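PDB 5WAB: putative beta-glucosidase, which hydrolyses beta-glucosidic linkages as a glycoside hydrolase of family 3, and probably also releases terminal arabinopyranosyl units from ginsenosides. Local coordinates for residues N82-H87 and G604-F609; W125-Y130 and V526-Y531; T571-S576 and G613-I618. All coordinates share one frame; numbering follows the deposited sequence.

Contact 1 (N82-H87 and G604-F609)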
ATOM      1  N   ASN A  82      -8.676   3.052   6.696  1.00 26.79           N
ATOM      2  CA  ASN A  82      -9.870   2.383   7.213  1.00 27.35           C
ATOM      3  C   ASN A  82      -9.693   0.878   7.090  1.00 26.07           C
ATOM      4  O   ASN A  82     -10.153   0.264   6.117  1.00 27.30           O
ATOM      5  CB  ASN A  82     -11.128   2.840   6.469  1.00 28.90           C
ATOM      6  CG  ASN A  82     -12.412   2.412   7.163  1.00 31.34           C
ATOM      7  OD1 ASN A  82     -12.410   1.503   8.000  1.00 30.73           O
ATOM      8  ND2 ASN A  82     -13.520   3.059   6.810  1.00 33.08           N
ATOM      9  N   PRO A  83      -9.021   0.250   8.058  1.00 23.41           N
ATOM     10  CA  PRO A  83      -8.830  -1.209   7.986  1.00 22.17           C
ATOM     11  C   PRO A  83     -10.127  -1.989   7.922  1.00 24.49           C
ATOM     12  O   PRO A  83     -10.182  -3.022   7.243  1.00 22.90           O
ATOM     13  CB  PRO A  83      -8.046  -1.519   9.267  1.00 21.59           C
ATOM     14  CG  PRO A  83      -7.322  -0.235   9.572  1.00 23.01           C
ATOM     15  CD  PRO A  83      -8.265   0.858   9.167  1.00 23.49           C
ATOM     16  N   GLU A  84     -11.185  -1.520   8.583  1.00 28.23           N
ATOM     17  CA  GLU A  84     -12.441  -2.255   8.538  1.00 29.62           C
ATOM     18  C   GLU A  84     -13.010  -2.270   7.124  1.00 27.49           C
ATOM     19  O   GLU A  84     -13.457  -3.313   6.639  1.00 27.15           O
ATOM     20  CB  GLU A  84     -13.449  -1.649   9.523  1.00 34.98           C
ATOM     21  CG  GLU A  84     -13.080  -1.794  11.003  1.00 38.56           C
ATOM     22  CD  GLU A  84     -12.075  -0.740  11.467  1.00 41.18           C
ATOM     23  OE1 GLU A  84     -11.829   0.221  10.710  1.00 42.62           O
ATOM     24  OE2 GLU A  84     -11.531  -0.869  12.582  1.00 43.84           O
ATOM     25  N   LEU A  85     -12.951  -1.137   6.424  1.00 27.68           N
ATOM     26  CA  LEU A  85     -13.425  -1.102   5.044  1.00 28.25           C
ATOM     27  C   LEU A  85     -12.549  -1.955   4.133  1.00 26.90           C
ATOM     28  O   LEU A  85     -13.058  -2.647   3.244  1.00 27.05           O
ATOM     29  CB  LEU A  85     -13.474   0.342   4.548  1.00 29.42           C
ATOM     30  CG  LEU A  85     -13.730   0.575   3.058  1.00 29.38           C
ATOM     31  CD1 LEU A  85     -15.102   0.086   2.679  1.00 31.11           C
ATOM     32  CD2 LEU A  85     -13.575   2.053   2.725  1.00 29.13           C
ATOM     33  N   ILE A  86     -11.230  -1.929   4.348  1.00 24.93           N
ATOM     34  CA  ILE A  86     -10.328  -2.775   3.573  1.00 23.46           C
ATOM     35  C   ILE A  86     -10.595  -4.249   3.866  1.00 25.25           C
ATOM     36  O   ILE A  86     -10.588  -5.091   2.958  1.00 23.66           O
ATOM     37  CB  ILE A  86      -8.870  -2.386   3.870  1.00 23.62           C
ATOM     38  CG1 ILE A  86      -8.636  -0.911   3.521  1.00 19.39           C
ATOM     39  CG2 ILE A  86      -7.897  -3.327   3.152  1.00 18.15           C
ATOM     40  CD1 ILE A  86      -7.322  -0.363   4.014  1.00 19.03           C
ATOM     41  N   HIS A  87     -10.868  -4.576   5.134  1.00 26.30           N
ATOM     42  CA  HIS A  87     -11.238  -5.939   5.489  1.00 27.85           C
ATOM     43  C   HIS A  87     -12.495  -6.367   4.756  1.00 29.75           C
ATOM     44  O   HIS A  87     -12.657  -7.545   4.421  1.00 30.13           O
ATOM     45  CB  HIS A  87     -11.445  -6.044   7.002  1.00 28.68           C
ATOM     46  CG  HIS A  87     -11.774  -7.424   7.477  1.00 29.50           C
ATOM     47  ND1 HIS A  87     -13.024  -7.984   7.333  1.00 31.11           N
ATOM     48  CD2 HIS A  87     -11.013  -8.357   8.096  1.00 29.64           C
ATOM     49  CE1 HIS A  87     -13.020  -9.203   7.843  1.00 31.08           C
ATOM     50  NE2 HIS A  87     -11.811  -9.453   8.312  1.00 30.03           N
ATOM     51  N   GLY A 604       0.244   5.198  15.029  1.00 22.38           N
ATOM     52  CA  GLY A 604      -1.145   4.863  15.281  1.00 22.40           C
ATOM     53  C   GLY A 604      -2.114   5.791  14.579  1.00 22.26           C
ATOM     54  O   GLY A 604      -1.768   6.942  14.287  1.00 21.52           O
ATOM     55  N   PHE A 605      -3.316   5.301  14.275  1.00 22.76           N
ATOM     56  CA  PHE A 605      -4.330   6.138  13.649  1.00 24.96           C
ATOM     57  C   PHE A 605      -5.703   5.530  13.874  1.00 28.50           C
ATOM     58  O   PHE A 605      -5.838   4.329  14.134  1.00 27.28           O
ATOM     59  CB  PHE A 605      -4.055   6.351  12.151  1.00 24.28           C
ATOM     60  CG  PHE A 605      -4.056   5.084  11.332  1.00 22.63           C
ATOM     61  CD1 PHE A 605      -5.229   4.600  10.784  1.00 22.46           C
ATOM     62  CD2 PHE A 605      -2.873   4.397  11.091  1.00 22.30           C
ATOM     63  CE1 PHE A 605      -5.226   3.436  10.025  1.00 22.84           C
ATOM     64  CE2 PHE A 605      -2.867   3.243  10.331  1.00 21.61           C
ATOM     65  CZ  PHE A 605      -4.044   2.763   9.798  1.00 22.04           C
ATOM     66  N   ARG A 606      -6.715   6.395  13.799  1.00 32.48           N
ATOM     67  CA  ARG A 606      -8.104   5.987  13.973  1.00 35.57           C
ATOM     68  C   ARG A 606      -8.996   6.904  13.149  1.00 33.16           C
ATOM     69  O   ARG A 606      -8.933   8.127  13.296  1.00 33.58           O
ATOM     70  CB  ARG A 606      -8.519   6.041  15.443  1.00 42.42           C
ATOM     71  CG  ARG A 606      -9.908   5.489  15.645  1.00 50.30           C
ATOM     72  CD  ARG A 606     -10.059   4.053  15.089  1.00 56.62           C
ATOM     73  NE  ARG A 606     -11.381   3.513  15.398  1.00 61.74           N
ATOM     74  CZ  ARG A 606     -11.865   2.377  14.897  1.00 65.11           C
ATOM     75  NH1 ARG A 606     -11.133   1.657  14.050  1.00 65.57           N
ATOM     76  NH2 ARG A 606     -13.088   1.956  15.220  1.00 66.89           N
ATOM     77  N   LYS A 607      -9.810   6.328  12.272  1.00 30.78           N
ATOM     78  CA  LYS A 607     -10.794   7.078  11.499  1.00 29.29           C
ATOM     79  C   LYS A 607     -12.137   6.993  12.212  1.00 30.65           C
ATOM     80  O   LYS A 607     -12.561   5.906  12.618  1.00 24.98           O
ATOM     81  CB  LYS A 607     -10.913   6.551  10.068  1.00 26.00           C
ATOM     82  CG  LYS A 607     -11.739   7.450   9.140  1.00 25.52           C
ATOM     83  CD  LYS A 607     -11.649   6.982   7.699  1.00 25.01           C
ATOM     84  CE  LYS A 607     -12.140   8.034   6.727  1.00 24.93           C
ATOM     85  NZ  LYS A 607     -11.851   7.619   5.330  1.00 24.92           N
ATOM     86  N   VAL A 608     -12.798   8.139  12.366  1.00 25.53           N
ATOM     87  CA  VAL A 608     -14.048   8.242  13.109  1.00 30.38           C
ATOM     88  C   VAL A 608     -15.069   8.977  12.254  1.00 32.55           C
ATOM     89  O   VAL A 608     -14.806  10.085  11.776  1.00 27.62           O
ATOM     90  CB  VAL A 608     -13.852   8.970  14.451  1.00 29.74           C
ATOM     91  CG1 VAL A 608     -15.119   8.908  15.263  1.00 30.36           C
ATOM     92  CG2 VAL A 608     -12.693   8.372  15.221  1.00 28.73           C
ATOM     93  N   PHE A 609     -16.233   8.365  12.074  1.00 34.66           N
ATOM     94  CA  PHE A 609     -17.349   8.988  11.375  1.00 37.00           C
ATOM     95  C   PHE A 609     -18.222   9.693  12.410  1.00 37.70           C
ATOM     96  O   PHE A 609     -18.716   9.057  13.348  1.00 37.86           O
ATOM     97  CB  PHE A 609     -18.137   7.929  10.603  1.00 39.93           C
ATOM     98  CG  PHE A 609     -17.275   7.064   9.709  1.00 41.54           C
ATOM     99  CD1 PHE A 609     -16.591   5.968  10.228  1.00 41.70           C
ATOM    100  CD2 PHE A 609     -17.131   7.354   8.359  1.00 42.51           C
ATOM    101  CE1 PHE A 609     -15.791   5.177   9.420  1.00 41.80           C
ATOM    102  CE2 PHE A 609     -16.328   6.564   7.542  1.00 42.35           C
ATOM    103  CZ  PHE A 609     -15.659   5.476   8.073  1.00 42.26           C
TER

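Contact 2 (W125-Y130 and V526-Y531)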
ATOM      1  N   TRP A 125       0.707   0.479  -1.081  1.00 22.57           N
ATOM      2  CA  TRP A 125      -0.119   1.211  -0.127  1.00 22.93           C
ATOM      3  C   TRP A 125       0.482   2.538   0.340  1.00 21.57           C
ATOM      4  O   TRP A 125      -0.202   3.562   0.293  1.00 20.26           O
ATOM      5  CB  TRP A 125      -0.435   0.305   1.068  1.00 19.74           C
ATOM      6  CG  TRP A 125      -1.340  -0.829   0.675  1.00 20.86           C
ATOM      7  CD1 TRP A 125      -0.968  -1.995   0.075  1.00 23.02           C
ATOM      8  CD2 TRP A 125      -2.762  -0.910   0.852  1.00 19.91           C
ATOM      9  NE1 TRP A 125      -2.063  -2.791  -0.140  1.00 22.92           N
ATOM     10  CE2 TRP A 125      -3.178  -2.151   0.330  1.00 21.08           C
ATOM     11  CE3 TRP A 125      -3.721  -0.056   1.401  1.00 22.11           C
ATOM     12  CZ2 TRP A 125      -4.510  -2.558   0.342  1.00 21.57           C
ATOM     13  CZ3 TRP A 125      -5.047  -0.462   1.409  1.00 21.47           C
ATOM     14  CH2 TRP A 125      -5.429  -1.700   0.884  1.00 21.42           C
ATOM     15  N   SER A 126       1.730   2.567   0.801  1.00 21.48           N
ATOM     16  CA  SER A 126       2.231   3.803   1.393  1.00 21.54           C
ATOM     17  C   SER A 126       3.748   3.864   1.294  1.00 21.89           C
ATOM     18  O   SER A 126       4.414   2.888   0.944  1.00 21.80           O
ATOM     19  CB  SER A 126       1.792   3.943   2.858  1.00 22.07           C
ATOM     20  OG  SER A 126       2.370   5.081   3.473  1.00 22.03           O
ATOM     21  N   GLU A 127       4.279   5.049   1.596  1.00 23.64           N
ATOM     22  CA  GLU A 127       5.700   5.226   1.856  1.00 24.00           C
ATOM     23  C   GLU A 127       6.061   4.903   3.296  1.00 22.97           C
ATOM     24  O   GLU A 127       7.250   4.845   3.624  1.00 22.26           O
ATOM     25  CB  GLU A 127       6.114   6.671   1.562  1.00 23.50           C
ATOM     26  CG  GLU A 127       5.602   7.673   2.599  1.00 25.05           C
ATOM     27  CD  GLU A 127       5.752   9.125   2.174  1.00 26.54           C
ATOM     28  OE1 GLU A 127       5.546   9.430   0.983  1.00 28.45           O
ATOM     29  OE2 GLU A 127       6.095   9.962   3.035  1.00 28.22           O
ATOM     30  N   ASP A 128       5.067   4.708   4.164  1.00 22.74           N
ATOM     31  CA  ASP A 128       5.297   4.477   5.578  1.00 22.27           C
ATOM     32  C   ASP A 128       5.035   3.020   5.918  1.00 22.64           C
ATOM     33  O   ASP A 128       4.004   2.476   5.504  1.00 22.94           O
ATOM     34  CB  ASP A 128       4.398   5.375   6.426  1.00 20.97           C
ATOM     35  CG  ASP A 128       4.620   5.169   7.907  1.00 21.56           C
ATOM     36  OD1 ASP A 128       5.670   5.638   8.394  1.00 20.65           O
ATOM     37  OD2 ASP A 128       3.774   4.533   8.576  1.00 20.19           O
ATOM     38  N   PRO A 129       5.927   2.354   6.657  1.00 23.80           N
ATOM     39  CA  PRO A 129       5.694   0.925   6.942  1.00 23.29           C
ATOM     40  C   PRO A 129       4.495   0.662   7.843  1.00 23.48           C
ATOM     41  O   PRO A 129       3.759  -0.304   7.605  1.00 23.44           O
ATOM     42  CB  PRO A 129       7.015   0.480   7.582  1.00 23.63           C
ATOM     43  CG  PRO A 129       7.608   1.731   8.146  1.00 24.64           C
ATOM     44  CD  PRO A 129       7.203   2.836   7.215  1.00 23.31           C
ATOM     45  N   TYR A 130       4.258   1.500   8.857  1.00 23.44           N
ATOM     46  CA  TYR A 130       3.143   1.256   9.772  1.00 22.69           C
ATOM     47  C   TYR A 130       1.808   1.350   9.049  1.00 23.89           C
ATOM     48  O   TYR A 130       0.919   0.514   9.248  1.00 25.55           O
ATOM     49  CB  TYR A 130       3.175   2.249  10.931  1.00 21.47           C
ATOM     50  CG  TYR A 130       2.116   2.004  11.987  1.00 20.18           C
ATOM     51  CD1 TYR A 130       0.824   2.486  11.824  1.00 20.40           C
ATOM     52  CD2 TYR A 130       2.413   1.329  13.162  1.00 19.26           C
ATOM     53  CE1 TYR A 130      -0.152   2.280  12.785  1.00 19.10           C
ATOM     54  CE2 TYR A 130       1.440   1.125  14.134  1.00 19.42           C
ATOM     55  CZ  TYR A 130       0.159   1.600  13.937  1.00 19.00           C
ATOM     56  OH  TYR A 130      -0.818   1.399  14.892  1.00 18.73           O
ATOM     57  N   VAL A 526      13.206   7.897   4.491  1.00 22.16           N
ATOM     58  CA  VAL A 526      12.416   7.715   3.282  1.00 22.01           C
ATOM     59  C   VAL A 526      11.162   8.565   3.400  1.00 21.78           C
ATOM     60  O   VAL A 526      10.485   8.541   4.437  1.00 22.50           O
ATOM     61  CB  VAL A 526      12.060   6.233   3.074  1.00 22.23           C
ATOM     62  CG1 VAL A 526      11.155   6.065   1.867  1.00 22.52           C
ATOM     63  CG2 VAL A 526      13.331   5.409   2.919  1.00 22.57           C
ATOM     64  N   GLY A 527      10.858   9.318   2.347  1.00 19.64           N
ATOM     65  CA  GLY A 527       9.629  10.094   2.339  1.00 20.20           C
ATOM     66  C   GLY A 527       9.628  11.155   3.420  1.00 18.47           C
ATOM     67  O   GLY A 527      10.633  11.834   3.662  1.00 15.82           O
ATOM     68  N   TYR A 528       8.492  11.272   4.117  1.00 17.96           N
ATOM     69  CA  TYR A 528       8.358  12.313   5.132  1.00 19.38           C
ATOM     70  C   TYR A 528       9.346  12.134   6.275  1.00 18.66           C
ATOM     71  O   TYR A 528       9.650  13.109   6.971  1.00 19.31           O
ATOM     72  CB  TYR A 528       6.932  12.341   5.693  1.00 20.05           C
ATOM     73  CG  TYR A 528       6.648  11.230   6.667  1.00 19.86           C
ATOM     74  CD1 TYR A 528       6.316   9.959   6.220  1.00 19.07           C
ATOM     75  CD2 TYR A 528       6.710  11.448   8.039  1.00 20.85           C
ATOM     76  CE1 TYR A 528       6.057   8.933   7.110  1.00 19.34           C
ATOM     77  CE2 TYR A 528       6.452  10.425   8.939  1.00 20.44           C
ATOM     78  CZ  TYR A 528       6.130   9.169   8.465  1.00 18.96           C
ATOM     79  OH  TYR A 528       5.871   8.144   9.346  1.00 17.75           O
ATOM     80  N   ARG A 529       9.868  10.922   6.470  1.00 17.38           N
ATOM     81  CA  ARG A 529      10.902  10.729   7.477  1.00 17.50           C
ATOM     82  C   ARG A 529      12.100  11.630   7.216  1.00 17.57           C
ATOM     83  O   ARG A 529      12.739  12.102   8.162  1.00 18.62           O
ATOM     84  CB  ARG A 529      11.333   9.265   7.503  1.00 16.76           C
ATOM     85  CG  ARG A 529      10.351   8.355   8.185  1.00 16.76           C
ATOM     86  CD  ARG A 529      10.708   6.886   7.973  1.00 16.24           C
ATOM     87  NE  ARG A 529      10.034   6.029   8.940  1.00 15.32           N
ATOM     88  CZ  ARG A 529       8.764   5.648   8.844  1.00 15.51           C
ATOM     89  NH1 ARG A 529       8.018   6.048   7.824  1.00 13.92           N
ATOM     90  NH2 ARG A 529       8.237   4.870   9.776  1.00 18.92           N
ATOM     91  N   TYR A 530      12.409  11.888   5.947  1.00 17.81           N
ATOM     92  CA  TYR A 530      13.474  12.826   5.616  1.00 20.91           C
ATOM     93  C   TYR A 530      12.969  14.266   5.645  1.00 23.47           C
ATOM     94  O   TYR A 530      13.631  15.156   6.192  1.00 23.67           O
ATOM     95  CB  TYR A 530      14.056  12.500   4.238  1.00 20.38           C
ATOM     96  CG  TYR A 530      14.990  13.567   3.726  1.00 21.62           C
ATOM     97  CD1 TYR A 530      16.307  13.625   4.156  1.00 22.47           C
ATOM     98  CD2 TYR A 530      14.549  14.541   2.838  1.00 23.55           C
ATOM     99  CE1 TYR A 530      17.167  14.605   3.702  1.00 23.81           C
ATOM    100  CE2 TYR A 530      15.402  15.533   2.385  1.00 23.65           C
ATOM    101  CZ  TYR A 530      16.706  15.557   2.819  1.00 24.34           C
ATOM    102  OH  TYR A 530      17.559  16.534   2.368  1.00 27.29           O
ATOM    103  N   TYR A 531      11.802  14.515   5.039  1.00 24.17           N
ATOM    104  CA  TYR A 531      11.303  15.881   4.909  1.00 24.40           C
ATOM    105  C   TYR A 531      11.077  16.519   6.272  1.00 25.41           C
ATOM    106  O   TYR A 531      11.468  17.669   6.501  1.00 25.42           O
ATOM    107  CB  TYR A 531      10.003  15.886   4.104  1.00 24.07           C
ATOM    108  CG  TYR A 531      10.152  15.506   2.645  1.00 24.86           C
ATOM    109  CD1 TYR A 531      11.044  16.172   1.806  1.00 25.39           C
ATOM    110  CD2 TYR A 531       9.415  14.455   2.112  1.00 24.35           C
ATOM    111  CE1 TYR A 531      11.176  15.809   0.471  1.00 24.47           C
ATOM    112  CE2 TYR A 531       9.543  14.085   0.793  1.00 23.74           C
ATOM    113  CZ  TYR A 531      10.419  14.760  -0.024  1.00 24.48           C
ATOM    114  OH  TYR A 531      10.525  14.365  -1.336  1.00 24.89           O
TER
HETATM  115  O   HOH W   1       8.669   6.625   5.194  1.00 25.56           O

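Contact 3 (T571-S576 and G613-I618)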
ATOM      1  N   THR A 571     -10.060  13.299  22.477  1.00 39.65           N
ATOM      2  CA  THR A 571     -11.428  13.513  22.012  1.00 40.61           C
ATOM      3  C   THR A 571     -11.407  14.299  20.708  1.00 37.36           C
ATOM      4  O   THR A 571     -10.758  15.347  20.620  1.00 36.08           O
ATOM      5  CB  THR A 571     -12.265  14.293  23.028  1.00 45.92           C
ATOM      6  OG1 THR A 571     -12.349  13.571  24.260  1.00 47.35           O
ATOM      7  CG2 THR A 571     -13.682  14.505  22.479  1.00 34.74           C
ATOM      8  N   VAL A 572     -12.137  13.815  19.709  1.00 35.91           N
ATOM      9  CA  VAL A 572     -12.283  14.506  18.435  1.00 34.75           C
ATOM     10  C   VAL A 572     -13.754  14.865  18.266  1.00 37.36           C
ATOM     11  O   VAL A 572     -14.638  14.056  18.572  1.00 37.84           O
ATOM     12  CB  VAL A 572     -11.764  13.648  17.263  1.00 32.57           C
ATOM     13  CG1 VAL A 572     -12.398  12.270  17.289  1.00 32.09           C
ATOM     14  CG2 VAL A 572     -12.007  14.340  15.927  1.00 32.49           C
ATOM     15  N   THR A 573     -14.019  16.078  17.787  1.00 39.17           N
ATOM     16  CA  THR A 573     -15.375  16.610  17.744  1.00 40.27           C
ATOM     17  C   THR A 573     -15.647  17.236  16.385  1.00 40.93           C
ATOM     18  O   THR A 573     -14.821  18.000  15.875  1.00 41.02           O
ATOM     19  CB  THR A 573     -15.584  17.649  18.849  1.00 41.38           C
ATOM     20  OG1 THR A 573     -15.186  17.093  20.109  1.00 42.00           O
ATOM     21  CG2 THR A 573     -17.043  18.072  18.919  1.00 42.46           C
ATOM     22  N   ASN A 574     -16.786  16.891  15.788  1.00 41.59           N
ATOM     23  CA  ASN A 574     -17.237  17.536  14.558  1.00 41.90           C
ATOM     24  C   ASN A 574     -17.885  18.867  14.928  1.00 44.83           C
ATOM     25  O   ASN A 574     -18.999  18.897  15.461  1.00 46.12           O
ATOM     26  CB  ASN A 574     -18.207  16.635  13.804  1.00 40.44           C
ATOM     27  CG  ASN A 574     -18.547  17.166  12.422  1.00 40.36           C
ATOM     28  OD1 ASN A 574     -18.468  18.368  12.159  1.00 41.01           O
ATOM     29  ND2 ASN A 574     -18.938  16.267  11.531  1.00 39.95           N
ATOM     30  N   THR A 575     -17.190  19.970  14.647  1.00 45.28           N
ATOM     31  CA  THR A 575     -17.634  21.306  15.019  1.00 47.36           C
ATOM     32  C   THR A 575     -18.362  22.027  13.889  1.00 49.79           C
ATOM     33  O   THR A 575     -18.410  23.260  13.883  1.00 53.69           O
ATOM     34  CB  THR A 575     -16.441  22.145  15.479  1.00 47.24           C
ATOM     35  OG1 THR A 575     -15.492  22.248  14.408  1.00 45.95           O
ATOM     36  CG2 THR A 575     -15.766  21.504  16.687  1.00 46.71           C
ATOM     37  N   SER A 576     -18.935  21.295  12.943  1.00 49.73           N
ATOM     38  CA  SER A 576     -19.572  21.884  11.773  1.00 50.52           C
ATOM     39  C   SER A 576     -21.023  21.414  11.675  1.00 51.28           C
ATOM     40  O   SER A 576     -21.563  20.801  12.599  1.00 51.75           O
ATOM     41  CB  SER A 576     -18.781  21.539  10.509  1.00 49.62           C
ATOM     42  OG  SER A 576     -18.961  20.177  10.160  1.00 49.58           O
ATOM     43  N   GLY A 613     -21.875  18.018  15.151  1.00 47.25           N
ATOM     44  CA  GLY A 613     -21.906  18.267  16.572  1.00 50.67           C
ATOM     45  C   GLY A 613     -21.448  17.120  17.442  1.00 50.65           C
ATOM     46  O   GLY A 613     -21.204  17.332  18.638  1.00 51.45           O
ATOM     47  N   GLU A 614     -21.303  15.921  16.885  1.00 50.08           N
ATOM     48  CA  GLU A 614     -20.933  14.762  17.683  1.00 50.71           C
ATOM     49  C   GLU A 614     -19.454  14.780  18.039  1.00 50.15           C
ATOM     50  O   GLU A 614     -18.622  15.361  17.335  1.00 51.23           O
ATOM     51  CB  GLU A 614     -21.249  13.460  16.952  1.00 50.99           C
ATOM     52  CG  GLU A 614     -22.714  13.077  16.948  1.00 53.62           C
ATOM     53  CD  GLU A 614     -22.921  11.613  16.600  1.00 53.28           C
ATOM     54  OE1 GLU A 614     -21.915  10.908  16.349  1.00 51.52           O
ATOM     55  OE2 GLU A 614     -24.090  11.168  16.586  1.00 54.90           O
ATOM     56  N   SER A 615     -19.138  14.132  19.156  1.00 49.41           N
ATOM     57  CA  SER A 615     -17.772  13.957  19.606  1.00 47.47           C
ATOM     58  C   SER A 615     -17.544  12.485  19.896  1.00 45.05           C
ATOM     59  O   SER A 615     -18.487  11.713  20.077  1.00 46.37           O
ATOM     60  CB  SER A 615     -17.468  14.792  20.854  1.00 50.98           C
ATOM     61  OG  SER A 615     -18.180  14.301  21.977  1.00 54.24           O
ATOM     62  N   ALA A 616     -16.276  12.102  19.936  1.00 42.20           N
ATOM     63  CA  ALA A 616     -15.920  10.716  20.184  1.00 40.23           C
ATOM     64  C   ALA A 616     -14.601  10.656  20.934  1.00 39.40           C
ATOM     65  O   ALA A 616     -13.667  11.407  20.632  1.00 37.43           O
ATOM     66  CB  ALA A 616     -15.811   9.917  18.885  1.00 38.40           C
ATOM     67  N   GLU A 617     -14.522   9.742  21.894  1.00 41.95           N
ATOM     68  CA  GLU A 617     -13.292   9.516  22.637  1.00 41.78           C
ATOM     69  C   GLU A 617     -12.567   8.323  22.034  1.00 37.64           C
ATOM     70  O   GLU A 617     -13.140   7.229  21.935  1.00 38.56           O
ATOM     71  CB  GLU A 617     -13.561   9.264  24.117  1.00 46.49           C
ATOM     72  CG  GLU A 617     -12.309   9.224  24.921  1.00 48.75           C
ATOM     73  CD  GLU A 617     -11.851  10.630  25.173  1.00 52.97           C
ATOM     74  OE1 GLU A 617     -12.569  11.531  24.766  1.00 55.07           O
ATOM     75  OE2 GLU A 617     -10.805  10.853  25.787  1.00 55.90           O
ATOM     76  N   ILE A 618     -11.308   8.527  21.649  1.00 34.81           N
ATOM     77  CA  ILE A 618     -10.539   7.481  20.993  1.00 32.71           C
ATOM     78  C   ILE A 618      -9.243   7.285  21.763  1.00 32.67           C
ATOM     79  O   ILE A 618      -8.699   8.227  22.349  1.00 31.88           O
ATOM     80  CB  ILE A 618     -10.243   7.803  19.517  1.00 31.36           C
ATOM     81  CG1 ILE A 618      -9.713   9.218  19.368  1.00 31.18           C
ATOM     82  CG2 ILE A 618     -11.508   7.655  18.683  1.00 33.11           C
ATOM     83  CD1 ILE A 618      -9.254   9.542  17.974  1.00 31.26           C
TER

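Contact 1 (N82-H87 and G604-F609)
Two bent chains bring E84 and R606 together: the glutamate turns at chi2 (81°), and R606, its CG anti to the backbone N, turns at its own chi2 (55°), so a side chain that leaves its strand away from the helix comes back to it. R606 NH1 donates to E84 OE2 at 2.9 Å in a salt bridge. The oxygen lies in the guanidinium plane, whereas the nitrogen reaches the carboxylate on its syn side but tilted out of its plane. The two flat groups are steeply inclined, 77° apart. Beside this exposed bridge, P83 CD meets the edge of the F605 ring at CE1, 4.1 Å away; W81 packs edge-to-face with the same ring. In fold terms, the start of helix 83-99 in the TIM-barrel-type N-terminal domain here docks on strand 601-610, an outermost strand of a four-stranded sheet in the fibronectin type III-like domain. N82 is the N-cap of that helix: its OD1 accepts from L85 N at 3.1 Å, the donor standing well above the carbonyl plane. Its ND2 points at the edge of the F609 ring, 3.5 Å from CZ, and bonds weakly to E314 OE1. An alanine here would remove the amide, and the helix end would probably lose its side-chain cap while a gap opened beside F609. K607 extends past N82, its NZ salt-bridged to E314 and hydrogen-bonded to S80 O.

Contact 2 (W125-Y130 and V526-Y531)
This is a buried polar contact between two helix starts, joining the loop that leads into helix 129-144 of the N-terminal domain to the short helix 528-531 of the C-terminal domain. CG of D128, anti to the backbone N (chi1 -179°), carries the carboxylate to R529 and Y528, and OD1 is the hub. R529 NH1 donates to it at a very short 2.5 Å, the stronger bond of a salt bridge whose carboxylate and guanidinium planes lie 22° apart; NH2 adds a weak bond. The Y528 hydroxyl gives its proton to the same oxygen at 2.7 Å, from above the carboxylate plane. E127 OE2 accepts from Y528 N at 2.9 Å and lies in the plane of the tyrosine ring at its edge, 3.2 Å from CD1; its OE1 is held by T497 N. G527 presents only hydrogen where a CB would run into E127 OE2. One water donates to E127 O and V526 O and accepts from R529 NH1. D128 OD2 meanwhile caps L131 N, and R529 NH2 also pairs with E601. With three donors converging on OD1 and a helix N-terminus at OD2, D128 is likely to remain ionised despite its burial.

Contact 3 (T571-S576 and G613-I618)
V572 faces A616 across paired strands, and its side chain can be followed outward from CB. The CB branches to CG1, which sits between the backbone N and the carbonyl carbon (chi1 52°), a position that carries it toward A616 and I618: it lies 3.7 Å from A616 O, then meets A616 CB, and is 4.2 Å from CD1 of I618. The I618 chain, extended at chi2, brings that methyl back toward the valine. V584 of strand 580-590 touches V572 and I618 on this same face. Beneath these side chains V572 and A616 form an antiparallel hydrogen-bonded pair, V572 N to A616 O at 3.0 Å and A616 N to V572 O at 2.9 Å. Strands 571-574 and 615-618 run at 160° to each other, within the three-stranded sheet that packs against the four-stranded one as a beta sandwich in the fibronectin type III-like domain. On the other face T573 OG1 approaches S615 CB at 3.3 Å, while T573 CG2 lies beside E614 O. Pairing continues with N574 N to E614 O at 2.8 Å and frays at G613 N, whose bond to N574 O is weak. The chain then turns away: N574 OD1 accepts from S576 N, an Asx turn, and from S576 OG at 2.7 Å, the hydroxyl donating in the carbonyl plane on a lone pair. N574 ND2 reaches V578 O and L610 O.

The three contacts show how chemistry can follow place in a multidomain enzyme. Contact 2 is wholly buried and joins the N-terminal and C-terminal domains through charges and a bound water. Contact 1, partly exposed, brings the fibronectin type III-like domain against the N-terminal domain with a surface ion pair and scattered ring-edge packing. Contact 3 lies farthest from the centre of the chain, in a partly exposed part of the sandwich, and relies on backbone pairing, with the V572, A616 and I618 face turned inward. Strand 601-610 of contact 1 links all three: F605 packs on Y130 of helix 129-144 from contact 2, and V608 on A616 and I618 of strand 615-622 from contact 3.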